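Local coordinates for Lmo2446 protein (Listeria monocytogenes serovar 1/2a, PDB 5I0D) that belongs to glycoside hydrolase family 31, as a large multidomain protein that combines a TIM-barrel domain with a family 6 carbohydrate-binding module, at residues I801-M806 and L826-Y831; F978-V983 and D1057-K1062; D984-Y989 and T1034-N1039; Y995-E1000 and A1052-D1057. All blocks are in the same frame, centred on the assembly; numbering follows the deposited sequence. Where two conformers were deposited one is given.

Contact 1: residues I801-M806 and L826-Y831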
loop_
_atom_site.group_PDB
_atom_site.type_symbol
_atom_site.label_atom_id
_atom_site.label_comp_id
_atom_site.label_asym_id
_atom_site.label_seq_id
_atom_site.Cartn_x
_atom_site.Cartn_y
_atom_site.Cartn_z
ATOM N N ILE A 801 13.442 18.265 6.089
ATOM C CA ILE A 801 14.068 18.920 4.954
ATOM C C ILE A 801 13.338 18.360 3.734
ATOM O O ILE A 801 13.440 17.153 3.444
ATOM C CB ILE A 801 15.585 18.618 4.881
ATOM C CG1 ILE A 801 16.334 19.197 6.091
ATOM C CG2 ILE A 801 16.167 19.194 3.591
ATOM C CD1 ILE A 801 17.646 18.493 6.383
ATOM N N ILE A 802 12.581 19.210 3.042
ATOM C CA ILE A 802 11.663 18.777 1.994
ATOM C C ILE A 802 11.991 19.426 0.658
ATOM O O ILE A 802 11.809 20.635 0.492
ATOM C CB ILE A 802 10.197 19.078 2.362
ATOM C CG1 ILE A 802 9.829 18.411 3.703
ATOM C CG2 ILE A 802 9.258 18.626 1.245
ATOM C CD1 ILE A 802 8.563 18.969 4.319
ATOM N N PRO A 803 12.499 18.629 -0.305
ATOM C CA PRO A 803 12.839 19.256 -1.582
ATOM C C PRO A 803 11.585 19.515 -2.377
ATOM O O PRO A 803 10.644 18.738 -2.309
ATOM C CB PRO A 803 13.734 18.226 -2.266
ATOM C CG PRO A 803 13.347 16.930 -1.673
ATOM C CD PRO A 803 12.888 17.213 -0.263
HETATM N N MSE A 804 11.553 20.644 -3.086
HETATM C CA MSE A 804 10.411 21.115 -3.834
HETATM C C MSE A 804 10.879 21.722 -5.129
HETATM O O MSE A 804 12.012 22.196 -5.230
HETATM C CB MSE A 804 9.662 22.159 -3.018
HETATM C CG MSE A 804 9.029 21.583 -1.754
HETATM SE SE MSE A 804 8.212 23.066 -0.734
HETATM C CE MSE A 804 7.628 22.004 0.827
ATOM N N ASN A 805 10.000 21.720 -6.117
ATOM C CA ASN A 805 10.210 22.349 -7.408
ATOM C C ASN A 805 9.179 23.446 -7.505
ATOM O O ASN A 805 8.011 23.164 -7.715
ATOM C CB ASN A 805 10.052 21.344 -8.537
ATOM C CG ASN A 805 10.409 21.933 -9.887
ATOM O OD1 ASN A 805 11.196 22.867 -9.960
ATOM N ND2 ASN A 805 9.825 21.388 -10.966
HETATM N N MSE A 806 9.613 24.707 -7.329
HETATM C CA MSE A 806 8.735 25.868 -7.233
HETATM C C MSE A 806 8.846 26.772 -8.430
HETATM O O MSE A 806 9.858 26.769 -9.146
HETATM C CB MSE A 806 9.134 26.691 -6.017
HETATM C CG MSE A 806 9.017 25.944 -4.691
HETATM SE SE MSE A 806 7.165 25.356 -4.319
HETATM C CE MSE A 806 6.961 25.990 -2.454
ATOM N N LEU A 826 14.559 24.900 -7.707
ATOM C CA LEU A 826 14.762 23.798 -6.796
ATOM C C LEU A 826 14.881 24.422 -5.407
ATOM O O LEU A 826 15.668 25.346 -5.186
ATOM C CB LEU A 826 16.044 23.033 -7.141
ATOM C CG LEU A 826 16.418 21.898 -6.191
ATOM C CD1 LEU A 826 15.322 20.835 -6.191
ATOM C CD2 LEU A 826 17.753 21.307 -6.599
ATOM N N THR A 827 14.084 23.917 -4.477
ATOM C CA THR A 827 13.883 24.562 -3.216
ATOM C C THR A 827 13.963 23.513 -2.135
ATOM O O THR A 827 13.562 22.375 -2.367
ATOM C CB THR A 827 12.501 25.255 -3.212
ATOM O OG1 THR A 827 12.459 26.242 -4.239
ATOM C CG2 THR A 827 12.197 25.935 -1.893
ATOM N N PHE A 828 14.511 23.860 -0.970
ATOM C CA PHE A 828 14.464 22.977 0.209
ATOM C C PHE A 828 13.754 23.671 1.374
ATOM O O PHE A 828 14.282 24.639 1.918
ATOM C CB PHE A 828 15.857 22.511 0.631
ATOM C CG PHE A 828 16.539 21.671 -0.401
ATOM C CD1 PHE A 828 16.383 20.292 -0.411
ATOM C CD2 PHE A 828 17.349 22.261 -1.348
ATOM C CE1 PHE A 828 17.008 19.516 -1.392
ATOM C CE2 PHE A 828 17.966 21.500 -2.332
ATOM C CZ PHE A 828 17.785 20.118 -2.358
ATOM N N ARG A 829 12.565 23.164 1.725
ATOM C CA ARG A 829 11.767 23.656 2.840
ATOM C C ARG A 829 12.302 22.996 4.113
ATOM O O ARG A 829 12.403 21.755 4.158
ATOM C CB ARG A 829 10.303 23.297 2.640
ATOM C CG ARG A 829 9.343 23.641 3.781
ATOM C CD ARG A 829 9.103 25.118 3.905
ATOM N NE ARG A 829 8.351 25.704 2.787
ATOM C CZ ARG A 829 7.020 25.730 2.667
ATOM N NH1 ARG A 829 6.471 26.348 1.638
ATOM N NH2 ARG A 829 6.224 25.156 3.562
ATOM N N VAL A 830 12.652 23.810 5.120
ATOM C CA VAL A 830 13.320 23.327 6.334
ATOM C C VAL A 830 12.562 23.794 7.578
ATOM O O VAL A 830 12.244 24.972 7.695
ATOM C CB VAL A 830 14.759 23.848 6.422
ATOM C CG1 VAL A 830 15.385 23.449 7.753
ATOM C CG2 VAL A 830 15.581 23.330 5.252
ATOM N N TYR A 831 12.271 22.858 8.480
ATOM C CA TYR A 831 11.680 23.134 9.787
ATOM C C TYR A 831 12.757 22.805 10.823
ATOM O O TYR A 831 12.874 21.659 11.236
ATOM C CB TYR A 831 10.410 22.307 9.974
ATOM C CG TYR A 831 9.348 22.694 8.967
ATOM C CD1 TYR A 831 8.522 23.784 9.196
ATOM C CD2 TYR A 831 9.217 22.004 7.752
ATOM C CE1 TYR A 831 7.584 24.169 8.250
ATOM C CE2 TYR A 831 8.270 22.370 6.814
ATOM C CZ TYR A 831 7.466 23.456 7.062
ATOM O OH TYR A 831 6.522 23.816 6.154
#
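Met804, built as selenomethionine, lies across Arg829 on one face of an antiparallel strand pair. Its chain is extended beyond CG. With CG anti to the carbonyl carbon (chi1 -66°), it runs past the Arg829 stem, and its CE comes 3.5 Å from Arg829 CB. The same CE stands 4.2 Å above the guanidinium plane, over its centre. Arg829 bends at chi2 and chi3, which turns the flat group back under this methyl. Its NH2 donates to Tyr831 OH at 2.9 Å, within the guanidinium plane, and its NE bonds to Gln877. These bonds fix the rotation of the group. The Tyr831 ring also takes Ile802 CD1 at its edge.

On the other face Pro803 CB meets Phe828 CE1 at 3.6 Å. Ile801 CG2 reaches CD1 of the same ring. Backbone bonds pair Ile802 with Arg829 and Met804 with Thr827 in both directions.

Strand 801-806 is an outermost strand of its sheet, and strand 825-830 lies between it and strand 874-879. Strand 835-842 of another sheet covers Ile801 and Pro803. The Phe828 ring meets Phe840 of that strand edge-to-face, and helix 702-715 packs on Ile802, Pro803 and Asn805.

Contact 2: residues F978-V983 and D1057-K1062. With CA (calcium ion), chain S.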
loop_
_atom_site.group_PDB
_atom_site.type_symbol
_atom_site.label_atom_id
_atom_site.label_comp_id
_atom_site.label_asym_id
_atom_site.label_seq_id
_atom_site.Cartn_x
_atom_site.Cartn_y
_atom_site.Cartn_z
ATOM N N PHE A 978 -2.137 29.673 23.457
ATOM C CA PHE A 978 -1.102 29.108 22.618
ATOM C C PHE A 978 -0.592 27.814 23.252
ATOM O O PHE A 978 -0.452 27.738 24.470
ATOM C CB PHE A 978 0.091 30.051 22.496
ATOM C CG PHE A 978 -0.214 31.404 21.900
ATOM C CD1 PHE A 978 -0.651 32.444 22.695
ATOM C CD2 PHE A 978 0.028 31.659 20.541
ATOM C CE1 PHE A 978 -0.891 33.711 22.169
ATOM C CE2 PHE A 978 -0.211 32.924 20.005
ATOM C CZ PHE A 978 -0.676 33.949 20.826
ATOM N N ASP A 979 -0.327 26.818 22.415
ATOM C CA ASP A 979 0.420 25.631 22.799
ATOM C C ASP A 979 1.832 25.835 22.262
ATOM O O ASP A 979 2.040 25.849 21.049
ATOM C CB ASP A 979 -0.196 24.380 22.190
ATOM C CG ASP A 979 -1.376 23.842 22.985
ATOM O OD1 ASP A 979 -1.975 24.583 23.797
ATOM O OD2 ASP A 979 -1.697 22.629 22.794
ATOM N N ILE A 980 2.796 26.032 23.154
ATOM C CA ILE A 980 4.127 26.471 22.759
ATOM C C ILE A 980 5.178 25.481 23.220
ATOM O O ILE A 980 5.195 25.077 24.370
ATOM C CB ILE A 980 4.396 27.873 23.332
ATOM C CG1 ILE A 980 3.520 28.878 22.587
ATOM C CG2 ILE A 980 5.854 28.271 23.226
ATOM C CD1 ILE A 980 3.703 30.306 23.012
ATOM N N ASP A 981 6.070 25.112 22.303
ATOM C CA ASP A 981 7.183 24.238 22.636
ATOM C C ASP A 981 8.361 25.014 23.189
ATOM O O ASP A 981 8.697 26.104 22.708
ATOM C CB ASP A 981 7.618 23.435 21.420
ATOM C CG ASP A 981 6.649 22.319 21.105
ATOM O OD1 ASP A 981 6.136 21.670 22.058
ATOM O OD2 ASP A 981 6.391 22.092 19.892
ATOM N N ALA A 982 8.980 24.452 24.223
ATOM C CA ALA A 982 10.234 24.986 24.715
ATOM C C ALA A 982 11.268 24.715 23.639
ATOM O O ALA A 982 11.617 23.567 23.399
ATOM C CB ALA A 982 10.635 24.344 26.023
ATOM N N VAL A 983 11.747 25.785 23.011
ATOM C CA VAL A 983 12.585 25.699 21.819
ATOM C C VAL A 983 13.766 24.803 22.071
ATOM O O VAL A 983 14.024 23.909 21.267
ATOM C CB VAL A 983 13.088 27.102 21.351
ATOM C CG1 VAL A 983 13.851 26.994 20.049
ATOM C CG2 VAL A 983 11.918 28.083 21.188
ATOM N N ASP A 1057 -0.521 40.422 17.260
ATOM C CA ASP A 1057 -0.005 39.847 16.024
ATOM C C ASP A 1057 0.504 38.411 16.170
ATOM O O ASP A 1057 0.149 37.523 15.343
ATOM C CB ASP A 1057 1.106 40.733 15.453
ATOM C CG ASP A 1057 1.655 40.200 14.152
ATOM O OD1 ASP A 1057 0.957 39.382 13.509
ATOM O OD2 ASP A 1057 2.789 40.584 13.800
ATOM N N HIS A 1058 1.380 38.242 17.177
ATOM C CA HIS A 1058 2.092 36.984 17.436
ATOM C C HIS A 1058 2.865 37.009 18.744
ATOM O O HIS A 1058 3.061 38.078 19.340
ATOM C CB HIS A 1058 3.053 36.604 16.267
ATOM C CG HIS A 1058 4.282 37.468 16.122
ATOM N ND1 HIS A 1058 4.669 37.987 14.909
ATOM C CD2 HIS A 1058 5.249 37.833 17.002
ATOM C CE1 HIS A 1058 5.789 38.669 15.049
ATOM N NE2 HIS A 1058 6.165 38.595 16.311
ATOM N N VAL A 1059 3.341 35.827 19.143
ATOM C CA VAL A 1059 4.425 35.722 20.115
ATOM C C VAL A 1059 5.607 34.992 19.514
ATOM O O VAL A 1059 5.437 34.137 18.643
ATOM C CB VAL A 1059 3.999 35.067 21.458
ATOM C CG1 VAL A 1059 2.841 35.826 22.075
ATOM C CG2 VAL A 1059 3.628 33.610 21.326
ATOM N N VAL A 1060 6.792 35.314 20.009
ATOM C CA VAL A 1060 8.031 34.653 19.631
ATOM C C VAL A 1060 8.697 34.243 20.935
ATOM O O VAL A 1060 8.722 35.026 21.896
ATOM C CB VAL A 1060 8.954 35.595 18.830
ATOM C CG1 VAL A 1060 10.365 35.038 18.701
ATOM C CG2 VAL A 1060 8.367 35.881 17.460
ATOM N N ILE A 1061 9.242 33.033 20.959
ATOM C CA ILE A 1061 10.013 32.544 22.087
ATOM C C ILE A 1061 11.482 32.559 21.723
ATOM O O ILE A 1061 11.879 32.024 20.677
ATOM C CB ILE A 1061 9.594 31.108 22.448
ATOM C CG1 ILE A 1061 8.102 31.032 22.742
ATOM C CG2 ILE A 1061 10.408 30.567 23.619
ATOM C CD1 ILE A 1061 7.616 31.952 23.850
ATOM N N LYS A 1062 12.297 33.168 22.574
ATOM C CA LYS A 1062 13.735 33.226 22.365
ATOM C C LYS A 1062 14.470 33.086 23.685
ATOM O O LYS A 1062 13.891 33.256 24.748
ATOM C CB LYS A 1062 14.113 34.524 21.689
ATOM C CG LYS A 1062 13.840 35.778 22.489
ATOM C CD LYS A 1062 14.288 37.007 21.717
ATOM C CE LYS A 1062 13.940 38.276 22.479
ATOM N NZ LYS A 1062 14.223 39.524 21.700
HETATM CA CA CA S . -0.202 37.441 12.966
#
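Val1059 sets its CG2 over one face of the Phe978 ring. The methyl carbon is 4.2 Å from the centroid of the Phe978 ring and 12° off the ring normal, a CH-pi contact. The two side chains come from opposite directions. Val1059 CG1 is anti to the carbonyl carbon (chi1 -56°), which leaves CG2 between the backbone N and the carbonyl carbon. From there CG2 also touches Ile980 CD1 at 3.7 Å. Ile980 uses its other branch on Ile1061, two residues further along the strand: its CG2 meets Ile1061 CG1 at 3.6 Å. Val983 slides past Ile1061 in the opposite direction, with the two CG2 atoms 3.8 Å apart.

The contact is entirely apolar. The axes of the two strand segments are 9.1 Å apart at 20°, a face-to-face packing of two sheets. This is part of the core between the two sheets of the beta-sandwich of the family 6 carbohydrate-binding module.

Tyr941 adds to this core against Phe978, Ile980 and Val1059. In the sheet of Ile980, the neighbouring strand 1039-1045 adds Val1042 against Ile980 and Phe1044 against Val1059. Tyr989 and Met991 of the adjacent strand 987-996 pack beside Ile1061.

At the start of 1057-1062 the strand is held by a calcium ion. Asp1057 binds it twice, through O at 2.4 Å and through OD1 at 2.3 Å. Glu942, Glu944, Thr961 and Gly964 supply the other protein ligands. Asp1057 and His1058 form a classic beta bulge opposite Arg994, and Arg994 NH1 makes a salt bridge to Asp1057 OD2.

Contact 3: residues D984-Y989 and T1034-N1039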
loop_
_atom_site.group_PDB
_atom_site.type_symbol
_atom_site.label_atom_id
_atom_site.label_comp_id
_atom_site.label_asym_id
_atom_site.label_seq_id
_atom_site.Cartn_x
_atom_site.Cartn_y
_atom_site.Cartn_z
ATOM N N ASP A 984 14.472 25.021 23.179
ATOM C CA ASP A 984 15.699 24.284 23.485
ATOM C C ASP A 984 15.685 23.714 24.919
ATOM O O ASP A 984 16.647 23.842 25.677
ATOM C CB ASP A 984 16.932 25.192 23.207
ATOM C CG ASP A 984 17.063 25.598 21.707
ATOM O OD1 ASP A 984 17.145 24.709 20.821
ATOM O OD2 ASP A 984 17.088 26.819 21.399
ATOM N N GLY A 985 14.564 23.084 25.283
ATOM C CA GLY A 985 14.413 22.421 26.567
ATOM C C GLY A 985 13.920 23.329 27.690
ATOM O O GLY A 985 13.712 24.541 27.491
ATOM N N ALA A 986 13.765 22.737 28.876
ATOM C CA ALA A 986 13.277 23.464 30.047
ATOM C C ALA A 986 14.261 24.569 30.394
ATOM O O ALA A 986 15.462 24.328 30.525
ATOM C CB ALA A 986 13.098 22.537 31.235
ATOM N N SER A 987 13.748 25.783 30.534
ATOM C CA SER A 987 14.600 26.949 30.701
ATOM C C SER A 987 13.729 28.178 30.943
ATOM O O SER A 987 12.535 28.180 30.666
ATOM C CB SER A 987 15.435 27.156 29.416
ATOM O OG SER A 987 16.446 28.116 29.584
ATOM N N ASP A 988 14.340 29.228 31.455
ATOM C CA ASP A 988 13.774 30.560 31.321
ATOM C C ASP A 988 13.921 31.002 29.859
ATOM O O ASP A 988 14.931 30.722 29.222
ATOM C CB ASP A 988 14.498 31.561 32.221
ATOM C CG ASP A 988 14.116 31.442 33.675
ATOM O OD1 ASP A 988 13.224 30.652 34.052
ATOM O OD2 ASP A 988 14.707 32.181 34.468
ATOM N N TYR A 989 12.922 31.716 29.361
ATOM C CA TYR A 989 12.929 32.282 28.009
ATOM C C TYR A 989 12.388 33.690 28.063
ATOM O O TYR A 989 11.824 34.122 29.081
ATOM C CB TYR A 989 12.040 31.456 27.068
ATOM C CG TYR A 989 12.582 30.080 26.719
ATOM C CD1 TYR A 989 12.288 28.968 27.497
ATOM C CD2 TYR A 989 13.360 29.893 25.582
ATOM C CE1 TYR A 989 12.772 27.702 27.155
ATOM C CE2 TYR A 989 13.864 28.648 25.246
ATOM C CZ TYR A 989 13.554 27.553 26.013
ATOM O OH TYR A 989 14.061 26.326 25.664
ATOM N N THR A 1034 8.982 31.039 32.088
ATOM C CA THR A 1034 9.699 29.810 32.405
ATOM C C THR A 1034 8.937 28.693 31.740
ATOM O O THR A 1034 7.759 28.505 32.031
ATOM C CB THR A 1034 9.761 29.594 33.925
ATOM O OG1 THR A 1034 10.394 30.723 34.530
ATOM C CG2 THR A 1034 10.533 28.353 34.268
ATOM N N LEU A 1035 9.599 27.968 30.834
ATOM C CA LEU A 1035 8.978 26.883 30.082
ATOM C C LEU A 1035 9.589 25.550 30.470
ATOM O O LEU A 1035 10.789 25.466 30.731
ATOM C CB LEU A 1035 9.126 27.115 28.571
ATOM C CG LEU A 1035 8.558 28.438 28.017
ATOM C CD1 LEU A 1035 8.758 28.533 26.507
ATOM C CD2 LEU A 1035 7.092 28.619 28.371
ATOM N N GLN A 1036 8.738 24.532 30.558
ATOM C CA GLN A 1036 9.164 23.155 30.758
ATOM C C GLN A 1036 9.377 22.515 29.370
ATOM O O GLN A 1036 8.975 23.079 28.349
ATOM C CB GLN A 1036 8.114 22.375 31.563
ATOM C CG GLN A 1036 7.924 22.837 33.024
ATOM C CD GLN A 1036 9.028 22.440 34.025
ATOM O OE1 GLN A 1036 9.137 23.030 35.140
ATOM N NE2 GLN A 1036 9.843 21.463 33.664
ATOM N N ALA A 1037 10.024 21.349 29.356
ATOM C CA ALA A 1037 10.279 20.571 28.135
ATOM C C ALA A 1037 8.985 20.283 27.408
ATOM O O ALA A 1037 7.979 20.024 28.048
ATOM C CB ALA A 1037 10.959 19.249 28.481
ATOM N N GLY A 1038 8.994 20.362 26.086
ATOM C CA GLY A 1038 7.805 20.034 25.289
ATOM C C GLY A 1038 6.739 21.119 25.306
ATOM O O GLY A 1038 7.064 22.297 25.267
ATOM N N ASN A 1039 5.477 20.709 25.399
ATOM C CA ASN A 1039 4.345 21.605 25.202
ATOM C C ASN A 1039 4.055 22.449 26.453
ATOM O O ASN A 1039 4.017 21.934 27.540
ATOM C CB ASN A 1039 3.121 20.754 24.844
ATOM C CG ASN A 1039 1.923 21.579 24.373
ATOM O OD1 ASN A 1039 1.994 22.790 24.183
ATOM N ND2 ASN A 1039 0.827 20.883 24.106
#
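Tyr989 and Leu1035 cross at about a right angle beneath one end of an antiparallel strand pair. The pair belongs to one sheet of the beta-sandwich in the carbohydrate-binding module. Leu1035 CD1 comes to 3.7 Å from Tyr989 CD1, obliquely to the ring. Leu1035 CB and CG also come close to Tyr989 CD1. Both side chains also pack on Ile1061 of strand 1054-1062, which adjoins the strand of Tyr989.

Asp988 and Thr1034 form the second pair, on the solvent side. They lie side by side and point the same way. Thr1034 OG1 donates to Asp988 OD1 at 2.9 Å. The hydroxyl approaches from above the carboxylate plane, 42° out of it. Asp988 CG and Thr1034 OG1 are both anti to their own carbonyl carbons (Asp988 chi1 -76°), which brings the two polar ends together.

Between these pairs Ser987 and Leu1035 exchange two backbone bonds. Just before the strand, Ala986 CB rests 3.8 Å from Ala1037 N.

The Tyr989 hydroxyl ties down the turn before its own strand. It accepts from Asp984 N at 2.8 Å. It also donates to Gly985 O at 2.6 Å, in the carbonyl plane and on a lone pair.

Contact 4: residues Y995-E1000 and A1052-D1057. With CA (calcium ion), chain S; GLC (alpha-D-glucopyranose), chain D; GLC (alpha-D-glucopyranose), chain B.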
loop_
_atom_site.group_PDB
_atom_site.type_symbol
_atom_site.label_atom_id
_atom_site.label_comp_id
_atom_site.label_asym_id
_atom_site.label_seq_id
_atom_site.Cartn_x
_atom_site.Cartn_y
_atom_site.Cartn_z
ATOM N N TYR A 995 2.347 43.569 19.043
ATOM C CA TYR A 995 1.011 44.127 19.168
ATOM C C TYR A 995 1.007 45.568 18.648
ATOM O O TYR A 995 2.058 46.176 18.429
ATOM C CB TYR A 995 0.586 44.140 20.660
ATOM C CG TYR A 995 1.332 45.192 21.420
ATOM C CD1 TYR A 995 2.653 44.990 21.834
ATOM C CD2 TYR A 995 0.758 46.447 21.648
ATOM C CE1 TYR A 995 3.368 45.997 22.468
ATOM C CE2 TYR A 995 1.461 47.451 22.289
ATOM C CZ TYR A 995 2.762 47.225 22.697
ATOM O OH TYR A 995 3.456 48.240 23.324
ATOM N N SER A 996 -0.190 46.109 18.503
ATOM C CA SER A 996 -0.394 47.527 18.271
ATOM C C SER A 996 -1.430 48.011 19.287
ATOM O O SER A 996 -2.321 47.251 19.674
ATOM C CB SER A 996 -0.886 47.772 16.857
ATOM O OG SER A 996 -0.909 49.158 16.578
ATOM N N ALA A 997 -1.256 49.249 19.753
ATOM C CA ALA A 997 -2.131 49.881 20.751
ATOM C C ALA A 997 -2.181 51.377 20.455
ATOM O O ALA A 997 -1.565 52.206 21.148
ATOM C CB ALA A 997 -1.617 49.626 22.152
ATOM N N GLY A 998 -2.914 51.705 19.404
ATOM C CA GLY A 998 -2.894 53.036 18.820
ATOM C C GLY A 998 -3.565 54.147 19.588
ATOM O O GLY A 998 -3.390 55.315 19.227
ATOM N N VAL A 999 -4.344 53.815 20.618
ATOM C CA VAL A 999 -5.089 54.824 21.389
ATOM C C VAL A 999 -4.451 55.095 22.750
ATOM O O VAL A 999 -4.308 56.248 23.144
ATOM C CB VAL A 999 -6.565 54.410 21.564
ATOM C CG1 VAL A 999 -7.298 55.323 22.541
ATOM C CG2 VAL A 999 -7.269 54.409 20.213
ATOM N N GLU A 1000 -4.075 54.038 23.466
ATOM C CA GLU A 1000 -3.619 54.184 24.844
ATOM C C GLU A 1000 -2.869 52.953 25.344
ATOM O O GLU A 1000 -3.000 51.873 24.771
ATOM C CB GLU A 1000 -4.829 54.446 25.749
ATOM C CG GLU A 1000 -5.795 53.262 25.797
ATOM C CD GLU A 1000 -7.175 53.635 26.303
ATOM O OE1 GLU A 1000 -8.170 53.208 25.656
ATOM O OE2 GLU A 1000 -7.260 54.342 27.337
ATOM N N ALA A 1052 -7.882 48.595 27.858
ATOM C CA ALA A 1052 -7.606 49.126 26.510
ATOM C C ALA A 1052 -7.544 48.075 25.408
ATOM O O ALA A 1052 -7.218 46.925 25.654
ATOM C CB ALA A 1052 -6.335 49.969 26.503
ATOM N N GLY A 1053 -7.852 48.496 24.186
ATOM C CA GLY A 1053 -7.778 47.625 23.027
ATOM C C GLY A 1053 -6.377 47.480 22.467
ATOM O O GLY A 1053 -5.577 48.429 22.472
ATOM N N ILE A 1054 -6.079 46.285 21.975
ATOM C CA ILE A 1054 -4.879 46.052 21.191
ATOM C C ILE A 1054 -5.218 45.238 19.955
ATOM O O ILE A 1054 -6.292 44.639 19.852
ATOM C CB ILE A 1054 -3.774 45.315 21.985
ATOM C CG1 ILE A 1054 -4.146 43.854 22.271
ATOM C CG2 ILE A 1054 -3.458 46.052 23.281
ATOM C CD1 ILE A 1054 -3.042 43.072 22.971
ATOM N N ASN A 1055 -4.283 45.234 19.021
ATOM C CA ASN A 1055 -4.249 44.226 17.978
ATOM C C ASN A 1055 -3.063 43.351 18.281
ATOM O O ASN A 1055 -1.970 43.872 18.482
ATOM C CB ASN A 1055 -4.125 44.888 16.618
ATOM C CG ASN A 1055 -5.391 45.625 16.231
ATOM O OD1 ASN A 1055 -6.466 45.367 16.780
ATOM N ND2 ASN A 1055 -5.274 46.551 15.288
ATOM N N PHE A 1056 -3.270 42.035 18.315
ATOM C CA PHE A 1056 -2.270 41.070 18.819
ATOM C C PHE A 1056 -1.783 40.245 17.627
ATOM O O PHE A 1056 -2.538 39.477 17.052
ATOM C CB PHE A 1056 -2.952 40.215 19.889
ATOM C CG PHE A 1056 -2.069 39.201 20.599
ATOM C CD1 PHE A 1056 -0.670 39.187 20.499
ATOM C CD2 PHE A 1056 -2.668 38.278 21.451
ATOM C CE1 PHE A 1056 0.078 38.231 21.188
ATOM C CE2 PHE A 1056 -1.919 37.343 22.159
ATOM C CZ PHE A 1056 -0.545 37.316 22.021
ATOM N N ASP A 1057 -0.521 40.422 17.260
ATOM C CA ASP A 1057 -0.005 39.847 16.024
ATOM C C ASP A 1057 0.504 38.411 16.170
ATOM O O ASP A 1057 0.149 37.523 15.343
ATOM C CB ASP A 1057 1.106 40.733 15.453
ATOM C CG ASP A 1057 1.655 40.200 14.152
ATOM O OD1 ASP A 1057 0.957 39.382 13.509
ATOM O OD2 ASP A 1057 2.789 40.584 13.800
HETATM CA CA CA S . -0.202 37.441 12.966
HETATM C C1 GLC D . -10.883 49.049 20.807
HETATM C C2 GLC D . -12.238 49.590 21.243
HETATM C C3 GLC D . -12.281 51.112 21.083
HETATM C C4 GLC D . -11.110 51.748 21.826
HETATM C C5 GLC D . -9.776 51.088 21.477
HETATM C C6 GLC D . -8.661 51.577 22.391
HETATM O O2 GLC D . -13.260 48.938 20.478
HETATM O O3 GLC D . -13.518 51.581 21.630
HETATM O O4 GLC D . -11.010 53.130 21.482
HETATM O O5 GLC D . -9.863 49.667 21.589
HETATM O O6 GLC D . -8.843 51.041 23.704
HETATM C C1 GLC B . -9.442 50.689 15.821
HETATM C C2 GLC B . -8.399 49.930 15.013
HETATM C C3 GLC B . -8.608 48.424 15.123
HETATM C C4 GLC B . -8.615 48.007 16.590
HETATM C C5 GLC B . -9.626 48.855 17.356
HETATM C C6 GLC B . -9.628 48.568 18.846
HETATM O O2 GLC B . -8.418 50.326 13.636
HETATM O O3 GLC B . -7.565 47.773 14.401
HETATM O O4 GLC B . -8.960 46.621 16.693
HETATM O O5 GLC B . -9.357 50.253 17.179
HETATM O O6 GLC B . -10.747 49.272 19.392
HETATM O O HOH W 1 -4.729 51.190 22.624
#
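Ser996 and Asn1055 are joined by two backbone hydrogen bonds, one in each direction, both 2.9 Å between N and O. They form the hydrogen-bonded pair of a short antiparallel ladder. Tyr995 and Phe1056 form the next, non-hydrogen-bonded pair. Farther out, Tyr995 OH is hydrogen-bonded to Pro1018 O, and Ser996 OG to Thr1025 O. Beyond Ser996 the segment 995-1000 leaves the strand as a loop. A water bridges the gap there: it accepts from Glu1000 N at 3.0 Å and donates to Gly1053 O at 2.9 Å. At the other end of the contact, Asp1057 binds the calcium ion.

The apolar contacts are few. Glu1000 CG, set between its own backbone N and carbonyl carbon (chi1 65°), presses on Ala1052 CB at 3.4 Å. From CG the chain runs on extended and carries the carboxylate toward the sugar. Ala997 CB touches Ile1054 CG2 and lies at the edge of the Tyr995 ring.

Two alpha-D-glucopyranose units bind here. O6 of one donates to Glu1000 OE1 at 3.0 Å and accepts from Gly1053 N at 2.8 Å, nearly straight at 172°. Val999 CB packs against its C6. The other unit is held by both ends of the Asn1055 amide. Its O4 donates to OD1, and ND2 donates to its O3 at 2.7 Å. His957 and Trp1023 flank Asn1055 in the same pocket.

The chemistry is that of a carbohydrate-binding site at the loop end of a beta-sandwich. Each sugar is read by one donor and one acceptor of this contact.

Overall arrangement
From the N terminus, contact 1 comes first. It closes a loop of 19 residues and pairs edge strand 801-806 with 825-830, in a sheet separate from the carbohydrate-binding module. It is complete before the other three begin, with its nearest atoms about 10 Å from those of contact 2. Contact 2 then joins 978-983 to 1057-1062 and closes the longest loop, bringing the module's two sheets together. Contacts 3 and 4 are nested inside that loop and cross each other. Both use strand 987-996: contact 3 ties its start to strand 1027-1035, and contact 4 ties its end to strand 1054-1062. Contacts 2 and 4 share Asp1057. Contacts 2 and 3 touch where Ala982 meets Gly1038, away from the sugar-binding end.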